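Local coordinates for sulfhydryl oxidase 1 (Homo sapiens, PDB 3LLK), which catalyses the oxidation of thiols to disulfides with the help of bound FAD, probably passing the electrons on to molecular oxygen, at residues M16-L27 against F56-L66; L45-A53 against L66-K74. One frame throughout, in Å; residues are numbered along the deposited sequence.

Interaction 1 of 2, residues M16-L27 against F56-L66; sequences MADLESALHYIL and FPGRPLVQNFL
The Phe56 ring takes Leu23 on one face and, on the opposite face, CD of its own neighbour Pro57. Leu23 CD1 makes a CH-pi contact, 3.6 Å from the centroid of the Phe56 ring and 16° off its normal. Phe56 has its CG anti to the backbone N (chi1 -176°), which turns the ring toward helix 16-30. There its CZ also lies 3.7 Å from Leu19 CB, while water 1 and Gln63 OE1 sit at the ring edge, in plane. Replacing Phe56 with an alanine would probably leave Leu23 CD1 without its aromatic face and open a gap beside Leu19. The second ring, Phe65, is met differently: Leu27 CD1 touches it at the edge, 3.8 Å from CE2.

Beside this apolar patch the contact turns polar, where Glu20 faces Arg59. Glu20 OE2 forms a salt bridge with Arg59 NE at 3.0 Å, the two side chains crossing at about a right angle. The oxygen stands well out of the guanidinium plane, so charge alone pairs them and no N-H points at it. Two waters add to the link: water 1 donates to Glu20 OE2 and accepts from the backbone N of Arg59, and water 2 joins Glu20 OE1 to Arg59 NE. Met16, its chain bent at chi2 and chi3, lays CE 3.3 Å from Pro57 O.

Phe56 and Pro57 also meet helix 118-134, through Leu125 and Phe128. Pro57 centres an inverse gamma turn, and Arg59 is the N-cap of helix 60-75. Residues 56-59 and the first turns of that helix thus pack on helix 16-30 within the helical FAD-dependent sulfhydryl oxidase region, with an apolar core and a charged, water-linked margin.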
loop_
_atom_site.group_PDB
_atom_site.type_symbol
_atom_site.label_atom_id
_atom_site.label_comp_id
_atom_site.label_asym_id
_atom_site.label_seq_id
_atom_site.Cartn_x
_atom_site.Cartn_y
_atom_site.Cartn_z
ATOM N N MET A 16 11.454 -6.807 -0.080
ATOM C CA MET A 16 10.440 -7.615 0.572
ATOM C C MET A 16 10.292 -7.199 2.036
ATOM O O MET A 16 9.202 -7.290 2.607
ATOM C CB MET A 16 10.793 -9.105 0.476
ATOM C CG MET A 16 9.649 -10.031 0.901
ATOM S SD MET A 16 8.168 -9.932 -0.186
ATOM C CE MET A 16 8.555 -11.180 -1.392
ATOM N N ALA A 17 11.388 -6.730 2.633
ATOM C CA ALA A 17 11.376 -6.305 4.027
ATOM C C ALA A 17 10.389 -5.155 4.254
ATOM O O ALA A 17 9.703 -5.119 5.275
ATOM C CB ALA A 17 12.789 -5.882 4.471
ATOM N N ASP A 18 10.327 -4.211 3.316
ATOM C CA ASP A 18 9.400 -3.094 3.456
ATOM C C ASP A 18 7.962 -3.610 3.382
ATOM O O ASP A 18 7.105 -3.185 4.154
ATOM C CB ASP A 18 9.618 -2.033 2.363
ATOM C CG ASP A 18 10.966 -1.321 2.474
ATOM O OD1 ASP A 18 11.266 -0.720 3.539
ATOM O OD2 ASP A 18 11.723 -1.353 1.476
ATOM N N LEU A 19 7.701 -4.539 2.465
ATOM C CA LEU A 19 6.353 -5.071 2.308
ATOM C C LEU A 19 5.888 -5.882 3.521
ATOM O O LEU A 19 4.768 -5.695 3.997
ATOM C CB LEU A 19 6.259 -5.919 1.026
ATOM C CG LEU A 19 6.500 -5.164 -0.292
ATOM C CD1 LEU A 19 6.618 -6.152 -1.454
ATOM C CD2 LEU A 19 5.355 -4.185 -0.541
ATOM N N GLU A 20 6.735 -6.780 4.015
ATOM C CA GLU A 20 6.368 -7.588 5.176
ATOM C C GLU A 20 6.244 -6.733 6.445
ATOM O O GLU A 20 5.420 -7.021 7.315
ATOM C CB GLU A 20 7.387 -8.712 5.396
ATOM C CG GLU A 20 7.528 -9.636 4.189
ATOM C CD GLU A 20 8.351 -10.885 4.473
ATOM O OE1 GLU A 20 9.284 -10.826 5.307
ATOM O OE2 GLU A 20 8.074 -11.924 3.845
ATOM N N SER A 21 7.058 -5.688 6.551
ATOM C CA SER A 21 6.989 -4.802 7.708
ATOM C C SER A 21 5.666 -4.049 7.668
ATOM O O SER A 21 5.049 -3.813 8.707
ATOM C CB SER A 21 8.157 -3.808 7.715
ATOM O OG SER A 21 9.380 -4.451 8.038
ATOM N N ALA A 22 5.236 -3.667 6.464
ATOM C CA ALA A 22 3.966 -2.972 6.304
ATOM C C ALA A 22 2.857 -3.884 6.843
ATOM O O ALA A 22 2.033 -3.460 7.655
ATOM C CB ALA A 22 3.720 -2.638 4.818
ATOM N N LEU A 23 2.838 -5.138 6.397
ATOM C CA LEU A 23 1.838 -6.094 6.883
ATOM C C LEU A 23 1.879 -6.200 8.412
ATOM O O LEU A 23 0.847 -6.182 9.084
ATOM C CB LEU A 23 2.082 -7.488 6.293
ATOM C CG LEU A 23 1.870 -7.709 4.786
ATOM C CD1 LEU A 23 2.047 -9.192 4.476
ATOM C CD2 LEU A 23 0.478 -7.249 4.381
ATOM N N HIS A 24 3.080 -6.324 8.958
ATOM C CA HIS A 24 3.241 -6.442 10.406
ATOM C C HIS A 24 2.639 -5.235 11.139
ATOM O O HIS A 24 1.879 -5.379 12.097
ATOM C CB HIS A 24 4.724 -6.541 10.755
ATOM C CG HIS A 24 4.991 -6.604 12.227
ATOM N ND1 HIS A 24 4.616 -7.677 13.007
ATOM C CD2 HIS A 24 5.563 -5.710 13.068
ATOM C CE1 HIS A 24 4.946 -7.442 14.264
ATOM N NE2 HIS A 24 5.522 -6.254 14.328
ATOM N N TYR A 25 2.999 -4.048 10.674
ATOM C CA TYR A 25 2.539 -2.805 11.268
ATOM C C TYR A 25 1.023 -2.668 11.165
ATOM O O TYR A 25 0.360 -2.210 12.094
ATOM C CB TYR A 25 3.221 -1.630 10.570
ATOM C CG TYR A 25 3.195 -0.355 11.359
ATOM C CD1 TYR A 25 4.240 -0.028 12.221
ATOM C CD2 TYR A 25 2.124 0.530 11.255
ATOM C CE1 TYR A 25 4.220 1.153 12.955
ATOM C CE2 TYR A 25 2.097 1.716 11.989
ATOM C CZ TYR A 25 3.147 2.017 12.833
ATOM O OH TYR A 25 3.134 3.183 13.555
ATOM N N ILE A 26 0.475 -3.066 10.029
ATOM C CA ILE A 26 -0.964 -2.996 9.823
ATOM C C ILE A 26 -1.720 -3.851 10.839
ATOM O O ILE A 26 -2.590 -3.357 11.565
ATOM C CB ILE A 26 -1.341 -3.464 8.384
ATOM C CG1 ILE A 26 -0.957 -2.381 7.375
ATOM C CG2 ILE A 26 -2.817 -3.789 8.303
ATOM C CD1 ILE A 26 -0.957 -2.838 5.915
ATOM N N LEU A 27 -1.366 -5.132 10.898
ATOM C CA LEU A 27 -2.030 -6.076 11.782
ATOM C C LEU A 27 -1.815 -5.882 13.282
ATOM O O LEU A 27 -2.747 -6.063 14.058
ATOM C CB LEU A 27 -1.634 -7.505 11.394
ATOM C CG LEU A 27 -1.972 -7.956 9.961
ATOM C CD1 LEU A 27 -1.194 -9.229 9.632
ATOM C CD2 LEU A 27 -3.469 -8.193 9.813
ATOM N N PHE A 56 -1.127 -9.958 -2.493
ATOM C CA PHE A 56 0.172 -9.667 -1.905
ATOM C C PHE A 56 1.182 -10.645 -2.506
ATOM O O PHE A 56 0.934 -11.848 -2.540
ATOM C CB PHE A 56 0.139 -9.818 -0.386
ATOM C CG PHE A 56 1.432 -9.438 0.278
ATOM C CD1 PHE A 56 2.410 -10.399 0.532
ATOM C CD2 PHE A 56 1.683 -8.115 0.634
ATOM C CE1 PHE A 56 3.627 -10.048 1.138
ATOM C CE2 PHE A 56 2.901 -7.742 1.245
ATOM C CZ PHE A 56 3.871 -8.712 1.496
ATOM N N PRO A 57 2.335 -10.137 -2.985
ATOM C CA PRO A 57 3.385 -10.974 -3.594
ATOM C C PRO A 57 4.243 -11.686 -2.546
ATOM O O PRO A 57 5.463 -11.564 -2.549
ATOM C CB PRO A 57 4.193 -9.961 -4.396
ATOM C CG PRO A 57 4.188 -8.761 -3.472
ATOM C CD PRO A 57 2.739 -8.715 -2.965
ATOM N N GLY A 58 3.600 -12.443 -1.665
ATOM C CA GLY A 58 4.328 -13.093 -0.597
ATOM C C GLY A 58 5.005 -14.423 -0.848
ATOM O O GLY A 58 4.660 -15.161 -1.771
ATOM N N ARG A 59 5.998 -14.710 -0.012
ATOM C CA ARG A 59 6.710 -15.972 -0.084
ATOM C C ARG A 59 5.681 -16.978 0.420
ATOM O O ARG A 59 4.675 -16.587 1.023
ATOM C CB ARG A 59 7.928 -15.968 0.842
ATOM C CG ARG A 59 8.910 -14.843 0.601
ATOM C CD ARG A 59 8.846 -13.818 1.723
ATOM N NE ARG A 59 9.805 -14.073 2.799
ATOM C CZ ARG A 59 9.795 -15.138 3.596
ATOM N NH1 ARG A 59 8.872 -16.078 3.457
ATOM N NH2 ARG A 59 10.717 -15.259 4.544
ATOM N N PRO A 60 5.924 -18.281 0.197
ATOM C CA PRO A 60 5.007 -19.338 0.627
ATOM C C PRO A 60 4.501 -19.257 2.069
ATOM O O PRO A 60 3.303 -19.364 2.307
ATOM C CB PRO A 60 5.801 -20.617 0.347
ATOM C CG PRO A 60 7.230 -20.166 0.486
ATOM C CD PRO A 60 7.203 -18.859 -0.257
ATOM N N LEU A 61 5.396 -19.078 3.032
ATOM C CA LEU A 61 4.957 -18.991 4.423
ATOM C C LEU A 61 4.032 -17.795 4.660
ATOM O O LEU A 61 3.044 -17.901 5.388
ATOM C CB LEU A 61 6.160 -18.889 5.364
ATOM C CG LEU A 61 6.796 -20.186 5.864
ATOM C CD1 LEU A 61 8.024 -19.855 6.703
ATOM C CD2 LEU A 61 5.777 -20.971 6.680
ATOM N N VAL A 62 4.363 -16.660 4.049
ATOM C CA VAL A 62 3.566 -15.446 4.210
ATOM C C VAL A 62 2.212 -15.568 3.511
ATOM O O VAL A 62 1.187 -15.155 4.054
ATOM C CB VAL A 62 4.331 -14.203 3.681
ATOM C CG1 VAL A 62 3.422 -12.970 3.680
ATOM C CG2 VAL A 62 5.541 -13.937 4.562
ATOM N N GLN A 63 2.196 -16.154 2.320
ATOM C CA GLN A 63 0.935 -16.311 1.609
ATOM C C GLN A 63 0.037 -17.287 2.361
ATOM O O GLN A 63 -1.183 -17.109 2.400
ATOM C CB GLN A 63 1.183 -16.798 0.181
ATOM C CG GLN A 63 0.294 -16.127 -0.853
ATOM C CD GLN A 63 0.238 -14.612 -0.692
ATOM O OE1 GLN A 63 1.237 -13.964 -0.367
ATOM N NE2 GLN A 63 -0.936 -14.043 -0.925
ATOM N N ASN A 64 0.636 -18.315 2.965
ATOM C CA ASN A 64 -0.141 -19.287 3.726
ATOM C C ASN A 64 -0.720 -18.594 4.965
ATOM O O ASN A 64 -1.837 -18.872 5.384
ATOM C CB ASN A 64 0.740 -20.463 4.166
ATOM C CG ASN A 64 -0.018 -21.469 5.023
ATOM O OD1 ASN A 64 -0.914 -22.164 4.537
ATOM N ND2 ASN A 64 0.324 -21.535 6.312
ATOM N N PHE A 65 0.069 -17.701 5.549
ATOM C CA PHE A 65 -0.339 -16.952 6.729
ATOM C C PHE A 65 -1.528 -16.033 6.399
ATOM O O PHE A 65 -2.509 -15.980 7.143
ATOM C CB PHE A 65 0.843 -16.122 7.229
ATOM C CG PHE A 65 0.472 -15.080 8.236
ATOM C CD1 PHE A 65 0.230 -15.426 9.559
ATOM C CD2 PHE A 65 0.376 -13.745 7.858
ATOM C CE1 PHE A 65 -0.103 -14.453 10.497
ATOM C CE2 PHE A 65 0.048 -12.766 8.787
ATOM C CZ PHE A 65 -0.192 -13.121 10.108
ATOM N N LEU A 66 -1.442 -15.310 5.287
ATOM C CA LEU A 66 -2.527 -14.415 4.891
ATOM C C LEU A 66 -3.811 -15.182 4.580
ATOM O O LEU A 66 -4.911 -14.737 4.927
ATOM C CB LEU A 66 -2.107 -13.566 3.684
ATOM C CG LEU A 66 -0.977 -12.577 3.993
ATOM C CD1 LEU A 66 -0.433 -11.984 2.695
ATOM C CD2 LEU A 66 -1.499 -11.480 4.933
HETATM O O HOH W 1 6.469 -11.942 1.449
HETATM O O HOH W 2 11.338 -11.927 3.914
#

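Interaction 2 of 2, residues L45-A53 against L66-K74; sequences LKKFVAVLA and LHSVNEWLK
Val49 lies over the backbone of Asn70, its CG1 3.6 Å from Asn70 CA, and the two side chains slide past each other in opposite directions. The other branch of Val49 goes to Leu73: CG2 and Leu73 CD1 meet tip to tip at 3.7 Å. Val49 can serve both because CG1 is anti to its backbone N (chi1 170°) while CG2 is anti to the carbonyl carbon.

Asn70 is the polar residue in this seam. Its amide lies along helix 39-55, with ND2 3.5 Å from Ala50 CA and OD1 3.7 Å from Ala53 CB. The small side chains of Ala50 and Ala53 let the amide come this near. Beyond it the helices draw together, and the CA atoms of Ala53 and Leu66 are 5.0 Å apart. Here Leu66 CB comes 4.0 Å from Ala53 CA, and its CD1 also reaches the carbonyl O of Leu52.

Lys46 marks the other end. Its chain, fully extended beyond CG, runs out past Leu73 so that CE passes 3.7 Å from Leu73 O. Water 3 lies close to both NZ and that carbonyl and probably links them, though its very short distances leave the detail doubtful. NZ also makes a weak hydrogen bond to Gln76 O. Helix 83-92 packs against Val69 and Leu73 through Phe86, and Phe48 and Leu52 lean on Leu129 of helix 118-134.

The two segments run antiparallel at 149°, with axes 8.7 Å apart, forming a helical hairpin across the turn before helix 60-75. Direct contact between them is by van der Waals touch, and the Asn70 amide adds no bond to the other helix, so the fit of Val49 and Leu73 and the smallness of the alanines are likely to set the spacing.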
loop_
_atom_site.group_PDB
_atom_site.type_symbol
_atom_site.label_atom_id
_atom_site.label_comp_id
_atom_site.label_asym_id
_atom_site.label_seq_id
_atom_site.Cartn_x
_atom_site.Cartn_y
_atom_site.Cartn_z
ATOM N N LEU A 45 -11.781 -4.183 6.954
ATOM C CA LEU A 45 -10.659 -5.049 7.301
ATOM C C LEU A 45 -10.734 -6.363 6.526
ATOM O O LEU A 45 -9.730 -6.831 5.989
ATOM C CB LEU A 45 -10.648 -5.340 8.802
ATOM C CG LEU A 45 -9.612 -6.345 9.312
ATOM C CD1 LEU A 45 -8.220 -5.953 8.844
ATOM C CD2 LEU A 45 -9.647 -6.392 10.830
ATOM N N LYS A 46 -11.929 -6.949 6.467
ATOM C CA LYS A 46 -12.126 -8.209 5.769
ATOM C C LYS A 46 -11.898 -8.077 4.268
ATOM O O LYS A 46 -11.359 -8.984 3.640
ATOM C CB LYS A 46 -13.535 -8.755 6.033
ATOM C CG LYS A 46 -13.791 -9.136 7.485
ATOM C CD LYS A 46 -15.185 -9.731 7.667
ATOM C CE LYS A 46 -15.422 -10.165 9.110
ATOM N NZ LYS A 46 -16.759 -10.800 9.285
ATOM N N LYS A 47 -12.304 -6.951 3.692
ATOM C CA LYS A 47 -12.123 -6.749 2.260
ATOM C C LYS A 47 -10.647 -6.547 1.942
ATOM O O LYS A 47 -10.161 -7.029 0.920
ATOM C CB LYS A 47 -12.934 -5.544 1.772
ATOM C CG LYS A 47 -14.428 -5.818 1.657
ATOM C CD LYS A 47 -15.201 -4.610 1.163
ATOM C CE LYS A 47 -16.693 -4.923 1.055
ATOM N NZ LYS A 47 -17.522 -3.710 0.773
ATOM N N PHE A 48 -9.934 -5.836 2.815
ATOM C CA PHE A 48 -8.511 -5.589 2.594
ATOM C C PHE A 48 -7.695 -6.872 2.780
ATOM O O PHE A 48 -6.774 -7.133 2.016
ATOM C CB PHE A 48 -7.993 -4.497 3.545
ATOM C CG PHE A 48 -6.596 -4.036 3.233
ATOM C CD1 PHE A 48 -6.339 -3.265 2.101
ATOM C CD2 PHE A 48 -5.534 -4.381 4.067
ATOM C CE1 PHE A 48 -5.040 -2.843 1.803
ATOM C CE2 PHE A 48 -4.237 -3.963 3.776
ATOM C CZ PHE A 48 -3.989 -3.193 2.643
ATOM N N VAL A 49 -8.030 -7.664 3.800
ATOM C CA VAL A 49 -7.316 -8.915 4.042
ATOM C C VAL A 49 -7.583 -9.872 2.880
ATOM O O VAL A 49 -6.691 -10.614 2.478
ATOM C CB VAL A 49 -7.738 -9.574 5.388
ATOM C CG1 VAL A 49 -7.166 -10.966 5.502
ATOM C CG2 VAL A 49 -7.234 -8.733 6.547
ATOM N N ALA A 50 -8.806 -9.847 2.344
ATOM C CA ALA A 50 -9.152 -10.693 1.205
ATOM C C ALA A 50 -8.251 -10.284 0.044
ATOM O O ALA A 50 -7.736 -11.135 -0.684
ATOM C CB ALA A 50 -10.624 -10.507 0.815
ATOM N N VAL A 51 -8.061 -8.978 -0.125
ATOM C CA VAL A 51 -7.201 -8.459 -1.191
ATOM C C VAL A 51 -5.747 -8.899 -0.975
ATOM O O VAL A 51 -5.071 -9.316 -1.919
ATOM C CB VAL A 51 -7.288 -6.913 -1.275
ATOM C CG1 VAL A 51 -6.183 -6.361 -2.155
ATOM C CG2 VAL A 51 -8.642 -6.506 -1.850
ATOM N N LEU A 52 -5.271 -8.826 0.266
ATOM C CA LEU A 52 -3.902 -9.245 0.556
ATOM C C LEU A 52 -3.708 -10.735 0.273
ATOM O O LEU A 52 -2.749 -11.139 -0.393
ATOM C CB LEU A 52 -3.551 -8.959 2.018
ATOM C CG LEU A 52 -3.544 -7.477 2.405
ATOM C CD1 LEU A 52 -3.367 -7.358 3.916
ATOM C CD2 LEU A 52 -2.419 -6.748 1.659
ATOM N N ALA A 53 -4.624 -11.551 0.781
ATOM C CA ALA A 53 -4.529 -12.996 0.589
ATOM C C ALA A 53 -4.399 -13.354 -0.889
ATOM O O ALA A 53 -3.709 -14.306 -1.250
ATOM C CB ALA A 53 -5.750 -13.687 1.189
ATOM N N LEU A 66 -1.442 -15.310 5.287
ATOM C CA LEU A 66 -2.527 -14.415 4.891
ATOM C C LEU A 66 -3.811 -15.182 4.580
ATOM O O LEU A 66 -4.911 -14.737 4.927
ATOM C CB LEU A 66 -2.107 -13.566 3.684
ATOM C CG LEU A 66 -0.977 -12.577 3.993
ATOM C CD1 LEU A 66 -0.433 -11.984 2.695
ATOM C CD2 LEU A 66 -1.499 -11.480 4.933
ATOM N N HIS A 67 -3.682 -16.335 3.925
ATOM C CA HIS A 67 -4.858 -17.148 3.604
ATOM C C HIS A 67 -5.494 -17.663 4.899
ATOM O O HIS A 67 -6.725 -17.719 5.023
ATOM C CB HIS A 67 -4.453 -18.334 2.714
ATOM C CG HIS A 67 -5.559 -19.315 2.473
ATOM N ND1 HIS A 67 -6.547 -19.109 1.534
ATOM C CD2 HIS A 67 -5.859 -20.486 3.084
ATOM C CE1 HIS A 67 -7.410 -20.109 1.578
ATOM N NE2 HIS A 67 -7.016 -20.957 2.511
ATOM N N SER A 68 -4.658 -18.022 5.871
ATOM C CA SER A 68 -5.164 -18.532 7.149
ATOM C C SER A 68 -5.896 -17.435 7.929
ATOM O O SER A 68 -6.919 -17.693 8.556
ATOM C CB SER A 68 -4.015 -19.104 7.988
ATOM O OG SER A 68 -4.484 -19.645 9.213
ATOM N N VAL A 69 -5.377 -16.210 7.884
ATOM C CA VAL A 69 -6.024 -15.102 8.584
ATOM C C VAL A 69 -7.309 -14.740 7.850
ATOM O O VAL A 69 -8.339 -14.505 8.471
ATOM C CB VAL A 69 -5.114 -13.856 8.649
ATOM C CG1 VAL A 69 -5.875 -12.695 9.258
ATOM C CG2 VAL A 69 -3.864 -14.165 9.490
ATOM N N ASN A 70 -7.239 -14.717 6.521
ATOM C CA ASN A 70 -8.394 -14.396 5.694
ATOM C C ASN A 70 -9.546 -15.352 6.018
ATOM O O ASN A 70 -10.679 -14.919 6.246
ATOM C CB ASN A 70 -8.034 -14.517 4.211
ATOM C CG ASN A 70 -9.108 -13.948 3.302
ATOM O OD1 ASN A 70 -9.284 -14.402 2.173
ATOM N ND2 ASN A 70 -9.820 -12.942 3.785
ATOM N N GLU A 71 -9.246 -16.650 6.042
ATOM C CA GLU A 71 -10.257 -17.669 6.328
ATOM C C GLU A 71 -10.802 -17.574 7.752
ATOM O O GLU A 71 -11.994 -17.785 7.986
ATOM C CB GLU A 71 -9.685 -19.068 6.072
ATOM C CG GLU A 71 -9.488 -19.373 4.598
ATOM C CD GLU A 71 -10.712 -19.009 3.766
ATOM O OE1 GLU A 71 -11.832 -19.431 4.129
ATOM O OE2 GLU A 71 -10.560 -18.303 2.746
ATOM N N TRP A 72 -9.932 -17.251 8.703
ATOM C CA TRP A 72 -10.375 -17.105 10.082
ATOM C C TRP A 72 -11.405 -15.973 10.158
ATOM O O TRP A 72 -12.430 -16.095 10.831
ATOM C CB TRP A 72 -9.199 -16.772 10.994
ATOM C CG TRP A 72 -9.608 -16.610 12.422
ATOM C CD1 TRP A 72 -9.792 -17.603 13.342
ATOM C CD2 TRP A 72 -9.912 -15.378 13.092
ATOM N NE1 TRP A 72 -10.186 -17.067 14.546
ATOM C CE2 TRP A 72 -10.270 -15.703 14.420
ATOM C CE3 TRP A 72 -9.919 -14.032 12.699
ATOM C CZ2 TRP A 72 -10.633 -14.730 15.362
ATOM C CZ3 TRP A 72 -10.280 -13.061 13.636
ATOM C CH2 TRP A 72 -10.631 -13.417 14.952
ATOM N N LEU A 73 -11.118 -14.869 9.474
ATOM C CA LEU A 73 -12.018 -13.716 9.454
ATOM C C LEU A 73 -13.357 -14.077 8.826
ATOM O O LEU A 73 -14.415 -13.713 9.348
ATOM C CB LEU A 73 -11.398 -12.556 8.669
ATOM C CG LEU A 73 -10.305 -11.747 9.365
ATOM C CD1 LEU A 73 -9.681 -10.756 8.387
ATOM C CD2 LEU A 73 -10.913 -11.014 10.553
ATOM N N LYS A 74 -13.299 -14.783 7.698
ATOM C CA LYS A 74 -14.497 -15.197 6.982
ATOM C C LYS A 74 -15.400 -16.073 7.843
ATOM O O LYS A 74 -16.616 -16.048 7.692
ATOM C CB LYS A 74 -14.114 -15.940 5.696
ATOM C CG LYS A 74 -13.630 -15.017 4.578
ATOM C CD LYS A 74 -12.913 -15.773 3.467
ATOM C CE LYS A 74 -13.810 -16.797 2.801
ATOM N NZ LYS A 74 -13.067 -17.608 1.792
HETATM O O HOH W 3 -16.829 -13.148 8.459
#

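How the interactions relate
Interactions 1 and 2 share helix 60-75 and meet at Leu66, with their centres about 12 Å apart. One side of that helix's first turns, with the turn before it, packs on 16-27, and its later turns pack on 45-53. The contacts also touch directly: Gln63 NE2 probably donates a hydrogen bond to Ala53 O at 2.8 Å, and Leu23 CD2 lies 3.9 Å from Leu52 CD1, so 16-27 meets 45-53 as well. Three helices thus close on one apolar core, backed by helix 118-134. Neither contact reaches the flavin: the side chain of Leu19 is about 10 Å from the bound FAD and that of Leu52 about 13 Å.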